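Local coordinates for UPF0131 protein ykqA (Bacillus subtilis, PDB 2QIK) that is probably a gamma-glutamylcyclotransferase of the AIG2-like family, acting as an acyltransferase, at residues 71-82 with 92-100. Residues are numbered along the deposited sequence; the frame is centred on the assembly and turned at random.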
loop_
_atom_site.group_PDB
_atom_site.type_symbol
_atom_site.label_atom_id
_atom_site.label_comp_id
_atom_site.label_asym_id
_atom_site.label_seq_id
_atom_site.Cartn_x
_atom_site.Cartn_y
_atom_site.Cartn_z
ATOM N N LEU A 71 21.401 4.440 -14.205
ATOM C CA LEU A 71 20.099 5.044 -14.518
ATOM C C LEU A 71 20.217 6.241 -15.455
ATOM O O LEU A 71 19.444 6.385 -16.404
ATOM C CB LEU A 71 19.370 5.455 -13.221
ATOM C CG LEU A 71 19.065 4.291 -12.272
ATOM C CD1 LEU A 71 18.290 4.857 -11.069
ATOM C CD2 LEU A 71 18.328 3.162 -12.897
ATOM N N ASP A 72 21.173 7.146 -15.204
ATOM C CA ASP A 72 21.411 8.205 -16.094
ATOM C C ASP A 72 21.622 7.747 -17.542
ATOM O O ASP A 72 21.100 8.336 -18.488
ATOM C CB ASP A 72 22.648 8.986 -15.670
ATOM C CG ASP A 72 22.525 9.742 -14.407
ATOM O OD1 ASP A 72 21.404 10.072 -13.949
ATOM O OD2 ASP A 72 23.581 10.178 -13.853
ATOM N N GLN A 73 22.390 6.689 -17.691
ATOM C CA GLN A 73 22.681 6.176 -19.021
ATOM C C GLN A 73 21.507 5.455 -19.651
ATOM O O GLN A 73 21.345 5.560 -20.885
ATOM C CB GLN A 73 23.856 5.215 -19.020
ATOM C CG GLN A 73 25.146 5.839 -18.680
ATOM C CD GLN A 73 26.260 4.817 -18.507
ATOM O OE1 GLN A 73 27.141 5.071 -17.685
ATOM N NE2 GLN A 73 26.256 3.733 -19.275
ATOM N N PHE A 74 20.713 4.713 -18.873
ATOM C CA PHE A 74 19.582 3.965 -19.408
ATOM C C PHE A 74 18.471 4.888 -19.894
ATOM O O PHE A 74 17.874 4.677 -20.946
ATOM C CB PHE A 74 19.137 2.948 -18.385
ATOM C CG PHE A 74 18.177 1.950 -18.941
ATOM C CD1 PHE A 74 18.650 0.798 -19.540
ATOM C CD2 PHE A 74 16.838 2.163 -18.848
ATOM C CE1 PHE A 74 17.816 -0.123 -20.039
ATOM C CE2 PHE A 74 15.939 1.217 -19.387
ATOM C CZ PHE A 74 16.434 0.103 -19.975
ATOM N N PHE A 75 18.160 5.877 -19.037
ATOM C CA PHE A 75 17.027 6.781 -19.256
ATOM C C PHE A 75 17.363 8.006 -20.096
ATOM O O PHE A 75 17.376 9.116 -19.640
ATOM C CB PHE A 75 16.381 7.174 -17.910
ATOM C CG PHE A 75 15.648 6.041 -17.267
ATOM C CD1 PHE A 75 16.246 5.176 -16.336
ATOM C CD2 PHE A 75 14.368 5.801 -17.619
ATOM C CE1 PHE A 75 15.601 4.102 -15.805
ATOM C CE2 PHE A 75 13.703 4.749 -17.043
ATOM C CZ PHE A 75 14.338 3.902 -16.155
ATOM N N GLN A 76 17.732 7.739 -21.336
ATOM C CA GLN A 76 18.070 8.831 -22.264
ATOM C C GLN A 76 16.884 9.750 -22.450
ATOM O O GLN A 76 15.744 9.326 -22.526
ATOM C CB GLN A 76 18.566 8.179 -23.617
ATOM C CG GLN A 76 19.949 7.537 -23.400
ATOM C CD GLN A 76 20.484 6.749 -24.574
ATOM O OE1 GLN A 76 19.720 6.107 -25.311
ATOM N NE2 GLN A 76 21.811 6.816 -24.768
ATOM N N GLY A 77 17.114 11.054 -22.491
ATOM C CA GLY A 77 15.977 11.989 -22.590
ATOM C C GLY A 77 15.287 12.314 -21.262
ATOM O O GLY A 77 14.386 13.170 -21.228
ATOM N N TYR A 78 15.668 11.656 -20.176
ATOM C CA TYR A 78 15.134 12.017 -18.863
ATOM C C TYR A 78 16.145 12.896 -18.180
ATOM O O TYR A 78 17.363 12.787 -18.403
ATOM C CB TYR A 78 14.865 10.812 -17.997
ATOM C CG TYR A 78 13.717 9.979 -18.376
ATOM C CD1 TYR A 78 12.680 9.798 -17.475
ATOM C CD2 TYR A 78 13.603 9.398 -19.655
ATOM C CE1 TYR A 78 11.601 9.065 -17.790
ATOM C CE2 TYR A 78 12.518 8.642 -19.942
ATOM C CZ TYR A 78 11.531 8.473 -19.019
ATOM O OH TYR A 78 10.428 7.706 -19.272
ATOM N N HIS A 79 15.622 13.745 -17.330
ATOM C CA HIS A 79 16.378 14.635 -16.417
ATOM C C HIS A 79 16.018 14.201 -14.972
ATOM O O HIS A 79 15.147 13.365 -14.764
ATOM C CB HIS A 79 15.984 16.104 -16.598
ATOM C CG HIS A 79 16.312 16.674 -17.944
ATOM N ND1 HIS A 79 17.581 17.070 -18.296
ATOM C CD2 HIS A 79 15.527 16.917 -19.026
ATOM C CE1 HIS A 79 17.573 17.539 -19.532
ATOM N NE2 HIS A 79 16.333 17.468 -19.996
ATOM N N LYS A 80 16.749 14.738 -14.009
ATOM C CA LYS A 80 16.417 14.453 -12.664
ATOM C C LYS A 80 16.485 15.675 -11.820
ATOM O O LYS A 80 17.111 16.677 -12.195
ATOM C CB LYS A 80 17.287 13.339 -12.104
ATOM C CG LYS A 80 18.649 13.727 -11.925
ATOM C CD LYS A 80 19.478 12.395 -11.841
ATOM C CE LYS A 80 20.808 12.457 -11.114
ATOM N NZ LYS A 80 21.921 12.270 -12.095
ATOM N N GLN A 81 15.802 15.583 -10.673
ATOM C CA GLN A 81 15.827 16.625 -9.688
ATOM C C GLN A 81 15.596 15.956 -8.334
ATOM O O GLN A 81 15.440 14.726 -8.266
ATOM C CB GLN A 81 14.743 17.686 -9.946
ATOM C CG GLN A 81 13.295 17.149 -9.831
ATOM C CD GLN A 81 12.353 18.322 -9.773
ATOM O OE1 GLN A 81 12.030 18.913 -10.784
ATOM N NE2 GLN A 81 11.965 18.706 -8.539
ATOM N N THR A 82 15.564 16.693 -7.257
ATOM C CA THR A 82 15.107 16.148 -5.985
ATOM C C THR A 82 13.709 16.645 -5.667
ATOM O O THR A 82 13.272 17.717 -6.157
ATOM C CB THR A 82 16.020 16.419 -4.817
ATOM O OG1 THR A 82 16.237 17.847 -4.664
ATOM C CG2 THR A 82 17.389 15.857 -5.040
ATOM N N LYS A 92 11.371 12.929 3.504
ATOM C CA LYS A 92 12.722 12.607 3.030
ATOM C C LYS A 92 12.990 13.391 1.760
ATOM O O LYS A 92 12.096 13.558 0.957
ATOM C CB LYS A 92 12.810 11.088 2.700
ATOM C CG LYS A 92 12.587 10.214 3.891
ATOM C CD LYS A 92 12.998 8.800 3.615
ATOM C CE LYS A 92 12.784 7.875 4.874
ATOM N NZ LYS A 92 13.748 8.095 5.989
ATOM N N ILE A 93 14.219 13.721 1.450
ATOM C CA ILE A 93 14.561 14.321 0.162
ATOM C C ILE A 93 15.156 13.196 -0.708
ATOM O O ILE A 93 16.052 12.489 -0.317
ATOM C CB ILE A 93 15.543 15.496 0.324
ATOM C CG1 ILE A 93 14.909 16.623 1.131
ATOM C CG2 ILE A 93 16.016 15.974 -0.972
ATOM C CD1 ILE A 93 15.786 17.757 1.482
ATOM N N ALA A 94 14.655 13.078 -1.932
ATOM C CA ALA A 94 15.090 12.023 -2.852
ATOM C C ALA A 94 15.170 12.508 -4.266
ATOM O O ALA A 94 14.439 13.378 -4.680
ATOM C CB ALA A 94 14.134 10.826 -2.732
ATOM N N LEU A 95 16.033 11.848 -5.054
ATOM C CA LEU A 95 16.102 12.058 -6.472
ATOM C C LEU A 95 14.876 11.466 -7.143
ATOM O O LEU A 95 14.298 10.479 -6.708
ATOM C CB LEU A 95 17.292 11.284 -7.012
ATOM C CG LEU A 95 18.631 11.883 -6.683
ATOM C CD1 LEU A 95 19.773 10.892 -7.009
ATOM C CD2 LEU A 95 18.845 13.209 -7.484
ATOM N N ILE A 96 14.538 12.045 -8.284
ATOM C CA ILE A 96 13.427 11.529 -9.123
ATOM C C ILE A 96 13.789 11.830 -10.568
ATOM O O ILE A 96 14.311 12.910 -10.852
ATOM C CB ILE A 96 12.083 12.129 -8.729
ATOM C CG1 ILE A 96 10.923 11.440 -9.444
ATOM C CG2 ILE A 96 12.059 13.626 -8.923
ATOM C CD1 ILE A 96 9.529 11.925 -8.937
ATOM N N TYR A 97 13.504 10.889 -11.480
ATOM C CA TYR A 97 13.710 11.055 -12.903
ATOM C C TYR A 97 12.419 11.465 -13.554
ATOM O O TYR A 97 11.363 10.968 -13.226
ATOM C CB TYR A 97 14.238 9.739 -13.526
ATOM C CG TYR A 97 15.689 9.446 -13.195
ATOM C CD1 TYR A 97 16.698 9.761 -14.077
ATOM C CD2 TYR A 97 16.048 8.884 -11.988
ATOM C CE1 TYR A 97 18.049 9.505 -13.768
ATOM C CE2 TYR A 97 17.391 8.633 -11.661
ATOM C CZ TYR A 97 18.381 8.991 -12.552
ATOM O OH TYR A 97 19.653 8.672 -12.180
ATOM N N PHE A 98 12.528 12.290 -14.583
ATOM C CA PHE A 98 11.324 12.757 -15.333
ATOM C C PHE A 98 11.675 13.013 -16.764
ATOM O O PHE A 98 12.795 13.379 -17.069
ATOM C CB PHE A 98 10.724 14.047 -14.656
ATOM C CG PHE A 98 11.665 15.229 -14.679
ATOM C CD1 PHE A 98 11.586 16.189 -15.709
ATOM C CD2 PHE A 98 12.553 15.469 -13.617
ATOM C CE1 PHE A 98 12.399 17.319 -15.706
ATOM C CE2 PHE A 98 13.386 16.573 -13.643
ATOM C CZ PHE A 98 13.309 17.497 -14.675
HETATM N N MSE A 99 10.717 12.804 -17.653
HETATM C CA MSE A 99 10.910 13.239 -19.052
HETATM C C MSE A 99 9.963 14.416 -19.274
HETATM O O MSE A 99 8.723 14.222 -19.097
HETATM C CB MSE A 99 10.538 12.118 -20.037
HETATM C CG MSE A 99 9.444 11.057 -19.770
HETATM SE SE MSE A 99 8.286 10.061 -21.212
HETATM C CE MSE A 99 8.294 8.103 -20.783
ATOM N N ASN A 100 10.420 15.569 -19.688
ATOM C CA ASN A 100 9.485 16.652 -20.175
ATOM C C ASN A 100 8.690 16.252 -21.402
ATOM O O ASN A 100 9.161 15.451 -22.230
ATOM C CB ASN A 100 10.233 17.949 -20.480
ATOM C CG ASN A 100 9.655 18.715 -21.700
ATOM O OD1 ASN A 100 10.319 18.869 -22.745
ATOM N ND2 ASN A 100 8.429 19.183 -21.570
#
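Met99, a selenomethionine, lies over one face of the Tyr78 ring, and Phe75 covers the opposite face. Gln76 O lies at the edge of that ring, in plane. Met99 CB is 3.8 Å from the centroid of the Tyr78 ring, almost on the ring normal, a CH-pi contact. The selenium stands obliquely to the same ring, as in a Met-aromatic pair. The Tyr97 ring carries Lys80 CB over one face, offset toward the rim, with Asp72 OD1 at its edge, in plane. His79 CB sits over a face of the Phe98 ring, 4.0 Å from its centroid, and Gln81 N lies at the edge, in plane. Phe98 CG takes the position between its backbone N and carbonyl carbon (chi1 63°), which turns the ring toward strand 79-87. Gln81 CG reaches that ring obliquely and also packs beside Ile96 CG2.

Tyr97 OH donates to Asp72 OD1 over 2.9 Å, from above the carboxylate plane. Lys80 NZ meets the syn lone pair of Asp72 OD1, also at 2.9 Å, and forms a salt bridge. The carboxylate thus ties the end of helix 65-74 to both strands. Leu71 CB packs obliquely on Tyr97 CZ at 3.7 Å; the two side chains cross at about a right angle. An alanine in place of Tyr78 would probably open a gap between Phe75 and Met99 and leave the selenomethionine side chain less firmly held on that side.

Two reciprocal pairs of backbone bonds join the strands, His79 with Phe98 and Gln81 with Ile96. Tyr8, a substrate-binding residue by similarity, bonds through its OH to Tyr97 O and touches Ile96. Strands 79-87 and 90-98 form an antiparallel beta hairpin, and backbone bonds from Leu95 to strand 3-7 close the sheet into a barrel, as in the gamma-glutamylcyclotransferase fold.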